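Local structure of alternansucrase (Leuconostoc mesenteroides, 6HVG) at residues 316-321 with 345-350; 336-341 with 367-372. The protein is a large multidomain member of glycoside hydrolase family 70 that joins a TIM-barrel enzyme domain to an array of choline-binding-type repeats. All blocks are in the same frame, centred on the assembly; numbering follows the deposited sequence.

Contact 1 (316-321 with 345-350); sequences AGNTFY and QGHLRK
The imidazole of His-347 is sandwiched between the carboxamide of Asn-318 on one face and CB of Gln-345 on the other. Amide and ring planes lie within 12° of each other; ND2 of Asn-318 sits toward the rim, 3.1 Å from CD2 of His-347, and CB of Asn-318 adds a CH-pi contact to the same face. The polar tip of this stacked amide is held from outside, ND2 donating to OD1 of Asn-1398. Phe-320 occupies the imidazole edge, its CZ 3.5 Å from CE1 of His-347, with the two ring planes at 83°. The edge of the phenyl in turn meets the backbone, CE1 of Phe-320 being 3.6 Å from Gln-345 O. In the hairpin-and-loop architecture of choline-binding-type repeats, this joins the second strand of the hairpin 310-322 to the loop that follows the next hairpin. The peptide of Leu-348 binds there directly, its N donating to Thr-319 O at 2.9 Å, and the CA-H of His-347 approaches the same oxygen. Beside this bond Thr-319 and Leu-348 run side by side, CB to CB 3.9 Å. With CG of Leu-348 anti to its own N (chi1 176°), CD2 reaches CB and CG2 of Thr-319.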
ATOM      1  N   ALA A 316     -33.921 -17.665 -10.049  1.00 64.71           N
ATOM      2  CA  ALA A 316     -33.019 -16.634 -10.573  1.00 67.38           C
ATOM      3  C   ALA A 316     -33.402 -15.220 -10.089  1.00 65.53           C
ATOM      4  O   ALA A 316     -32.532 -14.377  -9.863  1.00 60.29           O
ATOM      5  CB  ALA A 316     -32.994 -16.682 -12.087  1.00 68.23           C
ATOM      6  N   GLY A 317     -34.706 -14.985  -9.909  1.00 67.16           N
ATOM      7  CA  GLY A 317     -35.218 -13.679  -9.443  1.00 66.60           C
ATOM      8  C   GLY A 317     -36.173 -12.960 -10.395  1.00 64.70           C
ATOM      9  O   GLY A 317     -36.549 -11.826 -10.123  1.00 64.83           O
ATOM     10  N   ASN A 318     -36.558 -13.626 -11.491  1.00 61.41           N
ATOM     11  CA  ASN A 318     -37.504 -13.108 -12.461  1.00 59.96           C
ATOM     12  C   ASN A 318     -38.921 -13.317 -12.002  1.00 59.37           C
ATOM     13  O   ASN A 318     -39.281 -14.390 -11.509  1.00 66.16           O
ATOM     14  CB  ASN A 318     -37.392 -13.848 -13.794  1.00 62.59           C
ATOM     15  CG  ASN A 318     -36.048 -13.681 -14.438  1.00 64.28           C
ATOM     16  OD1 ASN A 318     -35.295 -14.626 -14.520  1.00 67.73           O
ATOM     17  ND2 ASN A 318     -35.737 -12.471 -14.894  1.00 66.63           N
ATOM     18  N   THR A 319     -39.750 -12.314 -12.219  1.00 57.26           N
ATOM     19  CA  THR A 319     -41.147 -12.410 -11.866  1.00 58.01           C
ATOM     20  C   THR A 319     -41.951 -12.671 -13.123  1.00 59.43           C
ATOM     21  O   THR A 319     -41.636 -12.121 -14.174  1.00 61.10           O
ATOM     22  CB  THR A 319     -41.624 -11.150 -11.138  1.00 56.37           C
ATOM     23  OG1 THR A 319     -40.709 -10.854 -10.069  1.00 51.83           O
ATOM     24  CG2 THR A 319     -43.034 -11.363 -10.574  1.00 59.31           C
ATOM     25  N   PHE A 320     -42.946 -13.551 -13.019  1.00 58.93           N
ATOM     26  CA  PHE A 320     -43.866 -13.850 -14.120  1.00 60.40           C
ATOM     27  C   PHE A 320     -45.263 -13.595 -13.598  1.00 62.30           C
ATOM     28  O   PHE A 320     -45.447 -13.409 -12.399  1.00 64.03           O
ATOM     29  CB  PHE A 320     -43.783 -15.326 -14.566  1.00 59.71           C
ATOM     30  CG  PHE A 320     -42.418 -15.753 -14.999  1.00 59.17           C
ATOM     31  CD1 PHE A 320     -42.105 -15.866 -16.346  1.00 59.47           C
ATOM     32  CD2 PHE A 320     -41.425 -16.003 -14.050  1.00 60.18           C
ATOM     33  CE1 PHE A 320     -40.819 -16.214 -16.737  1.00 61.18           C
ATOM     34  CE2 PHE A 320     -40.144 -16.373 -14.435  1.00 58.51           C
ATOM     35  CZ  PHE A 320     -39.836 -16.471 -15.782  1.00 58.83           C
ATOM     36  N   TYR A 321     -46.236 -13.593 -14.495  1.00 61.85           N
ATOM     37  CA  TYR A 321     -47.638 -13.604 -14.097  1.00 64.63           C
ATOM     38  C   TYR A 321     -48.283 -14.790 -14.763  1.00 64.23           C
ATOM     39  O   TYR A 321     -48.053 -15.038 -15.937  1.00 68.42           O
ATOM     40  CB  TYR A 321     -48.383 -12.311 -14.503  1.00 65.71           C
ATOM     41  CG  TYR A 321     -49.824 -12.327 -14.046  1.00 65.43           C
ATOM     42  CD1 TYR A 321     -50.173 -11.890 -12.771  1.00 65.49           C
ATOM     43  CD2 TYR A 321     -50.824 -12.834 -14.870  1.00 68.34           C
ATOM     44  CE1 TYR A 321     -51.486 -11.944 -12.323  1.00 66.43           C
ATOM     45  CE2 TYR A 321     -52.143 -12.885 -14.440  1.00 67.92           C
ATOM     46  CZ  TYR A 321     -52.470 -12.438 -13.165  1.00 67.61           C
ATOM     47  OH  TYR A 321     -53.778 -12.509 -12.748  1.00 69.93           O
ATOM     48  N   GLN A 345     -39.753 -13.076 -22.883  1.00 73.72           N
ATOM     49  CA  GLN A 345     -39.530 -14.232 -22.018  1.00 73.34           C
ATOM     50  C   GLN A 345     -40.568 -14.344 -20.889  1.00 73.32           C
ATOM     51  O   GLN A 345     -40.552 -15.326 -20.164  1.00 76.88           O
ATOM     52  CB  GLN A 345     -38.135 -14.174 -21.394  1.00 73.07           C
ATOM     53  CG  GLN A 345     -37.018 -13.990 -22.410  1.00 74.80           C
ATOM     54  CD  GLN A 345     -35.678 -14.450 -21.878  1.00 73.99           C
ATOM     55  OE1 GLN A 345     -34.737 -13.667 -21.744  1.00 76.27           O
ATOM     56  NE2 GLN A 345     -35.593 -15.730 -21.552  1.00 75.21           N
ATOM     57  N   GLY A 346     -41.445 -13.344 -20.731  1.00 69.25           N
ATOM     58  CA  GLY A 346     -42.423 -13.296 -19.645  1.00 64.98           C
ATOM     59  C   GLY A 346     -41.915 -12.627 -18.368  1.00 62.60           C
ATOM     60  O   GLY A 346     -42.623 -12.640 -17.350  1.00 61.29           O
ATOM     61  N   HIS A 347     -40.718 -12.030 -18.423  1.00 60.78           N
ATOM     62  CA  HIS A 347     -40.152 -11.323 -17.272  1.00 62.86           C
ATOM     63  C   HIS A 347     -40.852  -9.980 -17.034  1.00 61.57           C
ATOM     64  O   HIS A 347     -41.026  -9.200 -17.946  1.00 62.32           O
ATOM     65  CB  HIS A 347     -38.626 -11.093 -17.401  1.00 62.34           C
ATOM     66  CG  HIS A 347     -37.825 -12.364 -17.560  1.00 66.87           C
ATOM     67  ND1 HIS A 347     -38.362 -13.610 -17.309  1.00 71.62           N
ATOM     68  CD2 HIS A 347     -36.535 -12.582 -17.931  1.00 65.09           C
ATOM     69  CE1 HIS A 347     -37.447 -14.540 -17.518  1.00 69.56           C
ATOM     70  NE2 HIS A 347     -36.334 -13.946 -17.902  1.00 67.30           N
ATOM     71  N   LEU A 348     -41.241  -9.726 -15.786  1.00 61.88           N
ATOM     72  CA  LEU A 348     -41.793  -8.448 -15.372  1.00 59.11           C
ATOM     73  C   LEU A 348     -40.664  -7.421 -15.363  1.00 57.73           C
ATOM     74  O   LEU A 348     -39.611  -7.651 -14.771  1.00 56.47           O
ATOM     75  CB  LEU A 348     -42.408  -8.576 -13.981  1.00 61.21           C
ATOM     76  CG  LEU A 348     -42.954  -7.297 -13.352  1.00 65.10           C
ATOM     77  CD1 LEU A 348     -44.154  -6.802 -14.126  1.00 65.92           C
ATOM     78  CD2 LEU A 348     -43.302  -7.516 -11.888  1.00 67.68           C
ATOM     79  N   ARG A 349     -40.889  -6.294 -16.027  1.00 55.85           N
ATOM     80  CA  ARG A 349     -39.855  -5.261 -16.170  1.00 54.93           C
ATOM     81  C   ARG A 349     -40.125  -4.097 -15.224  1.00 53.66           C
ATOM     82  O   ARG A 349     -41.152  -3.411 -15.319  1.00 59.64           O
ATOM     83  CB  ARG A 349     -39.795  -4.772 -17.614  1.00 53.53           C
ATOM     84  CG  ARG A 349     -39.745  -5.899 -18.626  1.00 54.48           C
ATOM     85  CD  ARG A 349     -38.562  -6.814 -18.339  1.00 56.34           C
ATOM     86  NE  ARG A 349     -37.317  -6.043 -18.295  1.00 53.17           N
ATOM     87  CZ  ARG A 349     -36.410  -5.975 -19.268  1.00 53.48           C
ATOM     88  NH1 ARG A 349     -36.549  -6.653 -20.392  1.00 53.34           N
ATOM     89  NH2 ARG A 349     -35.325  -5.226 -19.105  1.00 56.25           N
ATOM     90  N   LYS A 350     -39.206  -3.901 -14.298  1.00 49.68           N
ATOM     91  CA  LYS A 350     -39.298  -2.849 -13.336  1.00 49.50           C
ATOM     92  C   LYS A 350     -38.242  -1.814 -13.656  1.00 47.54           C
ATOM     93  O   LYS A 350     -37.223  -2.129 -14.242  1.00 46.08           O
ATOM     94  CB  LYS A 350     -39.084  -3.417 -11.933  1.00 54.01           C
ATOM     95  CG  LYS A 350     -40.045  -4.541 -11.549  1.00 56.20           C
ATOM     96  CD  LYS A 350     -39.855  -4.919 -10.090  1.00 58.85           C
ATOM     97  CE  LYS A 350     -40.645  -6.156  -9.728  1.00 62.23           C
ATOM     98  NZ  LYS A 350     -40.125  -6.726  -8.458  1.00 66.18           N
TER

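Contact 2 (336-341 with 367-372); sequences SGKTYY and TGAGKT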
ATOM      1  N   SER A 336     -55.868  -5.910 -12.083  1.00 84.23           N
ATOM      2  CA  SER A 336     -56.323  -5.142 -10.906  1.00 86.22           C
ATOM      3  C   SER A 336     -56.158  -3.630 -11.072  1.00 87.03           C
ATOM      4  O   SER A 336     -55.610  -2.946 -10.183  1.00 88.99           O
ATOM      5  CB  SER A 336     -55.614  -5.598  -9.619  1.00 87.56           C
ATOM      6  OG  SER A 336     -55.841  -6.968  -9.352  1.00 88.00           O
ATOM      7  N   GLY A 337     -56.599  -3.115 -12.219  1.00 83.20           N
ATOM      8  CA  GLY A 337     -56.600  -1.674 -12.458  1.00 80.46           C
ATOM      9  C   GLY A 337     -55.245  -1.058 -12.752  1.00 76.76           C
ATOM     10  O   GLY A 337     -55.138   0.156 -12.864  1.00 76.54           O
ATOM     11  N   LYS A 338     -54.218  -1.895 -12.905  1.00 78.89           N
ATOM     12  CA  LYS A 338     -52.845  -1.447 -13.110  1.00 74.45           C
ATOM     13  C   LYS A 338     -52.214  -2.184 -14.276  1.00 68.47           C
ATOM     14  O   LYS A 338     -52.564  -3.337 -14.551  1.00 71.09           O
ATOM     15  CB  LYS A 338     -52.022  -1.680 -11.851  1.00 78.67           C
ATOM     16  CG  LYS A 338     -52.291  -0.699 -10.730  1.00 83.55           C
ATOM     17  CD  LYS A 338     -52.213  -1.397  -9.386  1.00 86.49           C
ATOM     18  CE  LYS A 338     -52.291  -0.427  -8.237  1.00 87.67           C
ATOM     19  NZ  LYS A 338     -50.967   0.229  -8.070  1.00 89.98           N
ATOM     20  N   THR A 339     -51.289  -1.501 -14.951  1.00 60.98           N
ATOM     21  CA  THR A 339     -50.682  -1.993 -16.178  1.00 57.30           C
ATOM     22  C   THR A 339     -49.199  -2.303 -15.967  1.00 55.78           C
ATOM     23  O   THR A 339     -48.430  -1.493 -15.462  1.00 52.65           O
ATOM     24  CB  THR A 339     -50.861  -0.982 -17.324  1.00 57.40           C
ATOM     25  OG1 THR A 339     -52.255  -0.690 -17.464  1.00 58.31           O
ATOM     26  CG2 THR A 339     -50.337  -1.536 -18.641  1.00 56.32           C
ATOM     27  N   TYR A 340     -48.828  -3.516 -16.351  1.00 54.67           N
ATOM     28  CA  TYR A 340     -47.482  -4.026 -16.206  1.00 53.16           C
ATOM     29  C   TYR A 340     -46.973  -4.417 -17.581  1.00 50.41           C
ATOM     30  O   TYR A 340     -47.779  -4.730 -18.455  1.00 48.46           O
ATOM     31  CB  TYR A 340     -47.526  -5.267 -15.300  1.00 53.88           C
ATOM     32  CG  TYR A 340     -48.118  -5.025 -13.939  1.00 49.54           C
ATOM     33  CD1 TYR A 340     -47.320  -4.583 -12.890  1.00 50.11           C
ATOM     34  CD2 TYR A 340     -49.456  -5.263 -13.695  1.00 48.30           C
ATOM     35  CE1 TYR A 340     -47.850  -4.373 -11.629  1.00 52.01           C
ATOM     36  CE2 TYR A 340     -50.002  -5.080 -12.432  1.00 50.11           C
ATOM     37  CZ  TYR A 340     -49.196  -4.638 -11.402  1.00 51.63           C
ATOM     38  OH  TYR A 340     -49.715  -4.417 -10.163  1.00 50.94           O
ATOM     39  N   TYR A 341     -45.656  -4.392 -17.760  1.00 47.67           N
ATOM     40  CA  TYR A 341     -45.069  -4.789 -19.012  1.00 48.51           C
ATOM     41  C   TYR A 341     -44.237  -6.041 -18.825  1.00 51.24           C
ATOM     42  O   TYR A 341     -43.282  -6.039 -18.078  1.00 50.86           O
ATOM     43  CB  TYR A 341     -44.234  -3.662 -19.617  1.00 46.71           C
ATOM     44  CG  TYR A 341     -43.322  -4.129 -20.741  1.00 46.48           C
ATOM     45  CD1 TYR A 341     -43.849  -4.701 -21.883  1.00 46.69           C
ATOM     46  CD2 TYR A 341     -41.940  -3.995 -20.642  1.00 47.48           C
ATOM     47  CE1 TYR A 341     -43.025  -5.118 -22.909  1.00 48.82           C
ATOM     48  CE2 TYR A 341     -41.104  -4.424 -21.641  1.00 49.90           C
ATOM     49  CZ  TYR A 341     -41.646  -4.983 -22.782  1.00 51.58           C
ATOM     50  OH  TYR A 341     -40.791  -5.398 -23.785  1.00 54.54           O
ATOM     51  N   THR A 367     -43.033  -2.312  -7.918  1.00 66.38           N
ATOM     52  CA  THR A 367     -43.904  -3.405  -8.354  1.00 66.45           C
ATOM     53  C   THR A 367     -44.048  -3.550  -9.868  1.00 63.85           C
ATOM     54  O   THR A 367     -44.738  -4.441 -10.323  1.00 63.57           O
ATOM     55  CB  THR A 367     -45.322  -3.266  -7.748  1.00 71.30           C
ATOM     56  OG1 THR A 367     -45.923  -2.047  -8.189  1.00 77.43           O
ATOM     57  CG2 THR A 367     -45.268  -3.271  -6.223  1.00 68.11           C
ATOM     58  N   GLY A 368     -43.423  -2.668 -10.639  1.00 65.39           N
ATOM     59  CA  GLY A 368     -43.572  -2.661 -12.089  1.00 65.04           C
ATOM     60  C   GLY A 368     -44.836  -2.043 -12.655  1.00 62.67           C
ATOM     61  O   GLY A 368     -45.079  -2.135 -13.862  1.00 60.58           O
ATOM     62  N   ALA A 369     -45.654  -1.419 -11.809  1.00 60.86           N
ATOM     63  CA  ALA A 369     -46.916  -0.829 -12.263  1.00 59.82           C
ATOM     64  C   ALA A 369     -46.705   0.478 -13.033  1.00 56.47           C
ATOM     65  O   ALA A 369     -45.988   1.363 -12.593  1.00 52.14           O
ATOM     66  CB  ALA A 369     -47.864  -0.608 -11.090  1.00 58.65           C
ATOM     67  N   GLY A 370     -47.392   0.593 -14.160  1.00 54.83           N
ATOM     68  CA  GLY A 370     -47.219   1.715 -15.074  1.00 56.51           C
ATOM     69  C   GLY A 370     -47.817   3.024 -14.599  1.00 54.76           C
ATOM     70  O   GLY A 370     -48.998   3.088 -14.273  1.00 52.91           O
ATOM     71  N   LYS A 371     -46.990   4.061 -14.570  1.00 55.79           N
ATOM     72  CA  LYS A 371     -47.420   5.418 -14.292  1.00 59.57           C
ATOM     73  C   LYS A 371     -47.236   6.228 -15.574  1.00 59.32           C
ATOM     74  O   LYS A 371     -46.307   6.012 -16.345  1.00 62.62           O
ATOM     75  CB  LYS A 371     -46.556   6.056 -13.206  1.00 68.28           C
ATOM     76  CG  LYS A 371     -46.187   5.157 -12.024  1.00 78.17           C
ATOM     77  CD  LYS A 371     -44.940   5.674 -11.304  1.00 84.61           C
ATOM     78  CE  LYS A 371     -44.389   4.653 -10.317  1.00 94.74           C
ATOM     79  NZ  LYS A 371     -45.095   4.696  -9.003  1.00 97.81           N
ATOM     80  N   THR A 372     -48.087   7.215 -15.772  1.00 59.17           N
ATOM     81  CA  THR A 372     -48.006   8.064 -16.956  1.00 53.96           C
ATOM     82  C   THR A 372     -46.861   9.087 -16.904  1.00 51.42           C
ATOM     83  O   THR A 372     -46.496   9.651 -17.928  1.00 50.76           O
ATOM     84  CB  THR A 372     -49.373   8.726 -17.212  1.00 54.25           C
ATOM     85  OG1 THR A 372     -49.345   9.377 -18.483  1.00 56.99           O
ATOM     86  CG2 THR A 372     -49.747   9.700 -16.113  1.00 54.33           C
TER
HETATM   87  O   HOH W   1     -50.893   1.007 -13.538  1.00 41.45           O
HETATM   88  O   HOH W   2     -44.078  -3.818 -15.585  1.00 49.19           O
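The strand 338-341 and the chain at 367-371 cross steeply and meet most closely at Thr-339 with Gly-370 and Tyr-340 with Ala-369, joining the second strand of the hairpin 333-342 to the chain that leaves the following hairpin, 352-363. This is the packing of successive units expected of the choline-binding-type repeat fold, in which short hairpins and their connecting loops follow one another along a solenoid-like array.

Direct backbone bonding consists of one link, from Gly-370 N to Thr-339 O at 2.7 Å. A water joins Thr-339 N, from which it accepts at 2.9 Å, to Gly-370 O, to which it donates. A second water accepts a hydrogen bond from Tyr-341 N and lies within donating distance of Gly-368 O, where its protons may be shared with other acceptors. Because the chains cross steeply, they make one direct backbone bond, and waters span the wider gaps beside it.

Apolar contact is carried by Tyr-340. With CG anti to its carbonyl carbon and beside its backbone N (chi1 -57°), the ring swings over toward the loop, so that CE1 reaches CB of Ala-369 at 3.8 Å. Phe-311, from the preceding hairpin, meets the Tyr-340 ring edge-to-face, and Leu-348 also touches this side chain. More loosely, the CB atoms of Lys-338 and Ala-369 approach to 4.4 Å.

Two carbonyl oxygens also approach the aromatic ring. The turn bends at Gly-368, whose positive phi of 79° is readily adopted by glycine, and its O lies 3.5 Å from CD1 of Tyr-340, obliquely to the ring. Thr-367 O comes instead at the ring edge, near its plane, 3.4 Å from CE1 of Tyr-340.

From the N terminus, the hairpin 310-322 comes first, then 333-342, then 352-363 with strand 370-371 added to it as a third strand. Contact 1 closes a loop from the first hairpin past the second, back through 345-350; contact 2 opens within that loop at 336-341 and closes beyond it at 367-372, so the two cross rather than nest. They are counterparts one hairpin apart: Thr-319, Phe-320 and Leu-348 occupy the places taken in contact 2 by Thr-339, Tyr-340 and Gly-370. Their centres lie 14 Å apart, and the segments touch where Arg-349 N probably bonds to Tyr-341 O and Leu-348 packs on Tyr-340 and Thr-367. Three successive hairpins are thus tied into one array.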